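Local structure of protein Niban 2 (Homo sapiens, 7CTP) at residues P501-K506 with E538-T543. The protein may suppress apoptosis and promote melanoma cell invasion in vitro, and is a PH-domain-containing member of the Niban family linked to cadherin binding and transcriptional coactivation. Numbering follows the deposited sequence.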
loop_
_atom_site.group_PDB
_atom_site.type_symbol
_atom_site.label_atom_id
_atom_site.label_comp_id
_atom_site.label_asym_id
_atom_site.label_seq_id
_atom_site.Cartn_x
_atom_site.Cartn_y
_atom_site.Cartn_z
ATOM N N PRO A 501 8.649 5.265 15.265
ATOM C CA PRO A 501 8.859 3.901 15.796
ATOM C C PRO A 501 10.210 3.735 16.451
ATOM O O PRO A 501 10.345 2.997 17.439
ATOM C CB PRO A 501 8.724 3.009 14.555
ATOM C CG PRO A 501 7.889 3.800 13.618
ATOM C CD PRO A 501 8.332 5.225 13.825
ATOM N N PHE A 502 11.223 4.415 15.913
ATOM C CA PHE A 502 12.542 4.409 16.531
ATOM C C PHE A 502 12.488 4.979 17.947
ATOM O O PHE A 502 13.001 4.371 18.895
ATOM C CB PHE A 502 13.510 5.205 15.660
ATOM C CG PHE A 502 14.869 5.387 16.275
ATOM C CD1 PHE A 502 15.824 4.395 16.165
ATOM C CD2 PHE A 502 15.183 6.552 16.966
ATOM C CE1 PHE A 502 17.085 4.557 16.737
ATOM C CE2 PHE A 502 16.436 6.722 17.539
ATOM C CZ PHE A 502 17.387 5.718 17.423
ATOM N N LEU A 503 11.872 6.151 18.101
ATOM C CA LEU A 503 11.783 6.792 19.413
ATOM C C LEU A 503 10.976 5.950 20.387
ATOM O O LEU A 503 11.347 5.804 21.558
ATOM C CB LEU A 503 11.151 8.173 19.271
ATOM C CG LEU A 503 11.996 9.251 18.610
ATOM C CD1 LEU A 503 11.088 10.419 18.286
ATOM C CD2 LEU A 503 13.138 9.672 19.526
ATOM N N LEU A 504 9.841 5.416 19.928
ATOM C CA LEU A 504 9.004 4.627 20.820
ATOM C C LEU A 504 9.753 3.406 21.332
ATOM O O LEU A 504 9.644 3.054 22.511
ATOM C CB LEU A 504 7.720 4.220 20.099
ATOM C CG LEU A 504 6.772 5.386 19.794
ATOM C CD1 LEU A 504 5.555 4.864 19.040
ATOM C CD2 LEU A 504 6.349 6.114 21.075
ATOM N N LYS A 505 10.542 2.770 20.470
ATOM C CA LYS A 505 11.325 1.617 20.900
ATOM C C LYS A 505 12.381 2.018 21.924
ATOM O O LYS A 505 12.537 1.357 22.957
ATOM C CB LYS A 505 11.970 0.933 19.700
ATOM C CG LYS A 505 12.711 -0.335 20.106
ATOM C CD LYS A 505 13.553 -0.875 18.974
ATOM C CE LYS A 505 12.857 -2.049 18.304
ATOM N NZ LYS A 505 13.343 -2.261 16.911
ATOM N N LYS A 506 13.100 3.115 21.667
ATOM C CA LYS A 506 14.106 3.581 22.622
ATOM C C LYS A 506 13.469 3.961 23.954
ATOM O O LYS A 506 14.044 3.711 25.025
ATOM C CB LYS A 506 14.870 4.771 22.041
ATOM C CG LYS A 506 15.736 4.442 20.833
ATOM C CD LYS A 506 16.871 3.490 21.188
ATOM C CE LYS A 506 17.689 3.134 19.936
ATOM N NZ LYS A 506 18.541 1.927 20.160
ATOM N N GLU A 538 1.187 10.771 20.496
ATOM C CA GLU A 538 1.077 12.140 19.994
ATOM C C GLU A 538 2.081 13.060 20.685
ATOM O O GLU A 538 2.624 13.976 20.054
ATOM C CB GLU A 538 -0.348 12.676 20.189
ATOM C CG GLU A 538 -1.399 12.022 19.295
ATOM C CD GLU A 538 -2.803 12.569 19.538
ATOM O OE1 GLU A 538 -3.788 11.815 19.351
ATOM O OE2 GLU A 538 -2.919 13.751 19.920
ATOM N N VAL A 539 2.329 12.841 21.979
ATOM C CA VAL A 539 3.348 13.620 22.686
ATOM C C VAL A 539 4.717 13.389 22.055
ATOM O O VAL A 539 5.476 14.332 21.796
ATOM C CB VAL A 539 3.349 13.275 24.185
ATOM C CG1 VAL A 539 4.636 13.785 24.859
ATOM C CG2 VAL A 539 2.123 13.879 24.864
ATOM N N VAL A 540 5.036 12.128 21.764
ATOM C CA VAL A 540 6.314 11.808 21.129
ATOM C C VAL A 540 6.390 12.423 19.735
ATOM O O VAL A 540 7.430 12.962 19.328
ATOM C CB VAL A 540 6.519 10.285 21.082
ATOM C CG1 VAL A 540 7.780 9.948 20.290
ATOM C CG2 VAL A 540 6.597 9.730 22.492
ATOM N N LEU A 541 5.295 12.331 18.973
ATOM C CA LEU A 541 5.265 12.912 17.632
ATOM C C LEU A 541 5.619 14.389 17.667
ATOM O O LEU A 541 6.313 14.889 16.775
ATOM C CB LEU A 541 3.885 12.711 16.993
ATOM C CG LEU A 541 3.635 13.269 15.584
ATOM C CD1 LEU A 541 2.713 12.345 14.809
ATOM C CD2 LEU A 541 3.040 14.677 15.620
ATOM N N GLN A 542 5.145 15.107 18.688
ATOM C CA GLN A 542 5.363 16.549 18.721
ATOM C C GLN A 542 6.829 16.893 18.957
ATOM O O GLN A 542 7.269 17.987 18.590
ATOM C CB GLN A 542 4.477 17.196 19.783
ATOM C CG GLN A 542 3.021 17.355 19.346
ATOM C CD GLN A 542 2.876 18.122 18.046
ATOM O OE1 GLN A 542 3.525 19.149 17.840
ATOM N NE2 GLN A 542 2.015 17.630 17.160
ATOM N N THR A 543 7.608 15.968 19.524
ATOM C CA THR A 543 9.023 16.246 19.767
ATOM C C THR A 543 9.852 16.223 18.486
ATOM O O THR A 543 10.914 16.852 18.431
ATOM C CB THR A 543 9.602 15.249 20.771
ATOM O OG1 THR A 543 9.695 13.954 20.161
ATOM C CG2 THR A 543 8.742 15.170 22.002
#
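Val-540 enters between Leu-503 and Leu-504, a compact example of how a beta-branched residue can serve two neighbours on a facing helix. With CG1 anti to the backbone N (chi1 174°) and CG2 anti to the carbonyl carbon, CG1 is placed beside Leu-503 and CG2 beside Leu-504. CG1 lies 3.9 Å from CD1 of Leu-503 and also meets the CB of that leucine, so it rests along the flank of the side chain; the two side chains run past each other in opposite directions. The same methyl comes within 4.2 Å of Leu-504 CD2. CG2 approaches this CD2 more closely, at 3.9 Å, and here the side chains lie aslant. Both leucines share one rotamer, CG opposite the carbonyl carbon and chi2 extended, yet they start differently: the CB of Leu-503 is directed at the other helix, whereas that of Leu-504 points past it and the extended chain brings CD2 nearer.

The helices concerned, 464-511 and 532-555, are successive long helices near the C-terminal end of this construct, in an all-helical region separate from the seven-stranded antiparallel sheet of the PH domain. Their short segments pass steeply, at 119°, with axes 10.3 Å apart, a separation spanned by the side chains alone. Helix 260-337 adds Cys-333 and Val-334 against Leu-503, while Leu-504 also touches Tyr-222 of a loop and Tyr-536 of helix 532-555 itself.

At the margin, CD1 of Leu-503 comes within 4.2 Å of Thr-543 OG1. This hydroxyl is turned back on its own helix and donates to Val-540 O at 2.6 Å, in the carbonyl plane on a lone pair; the same oxygen also accepts from Thr-543 N.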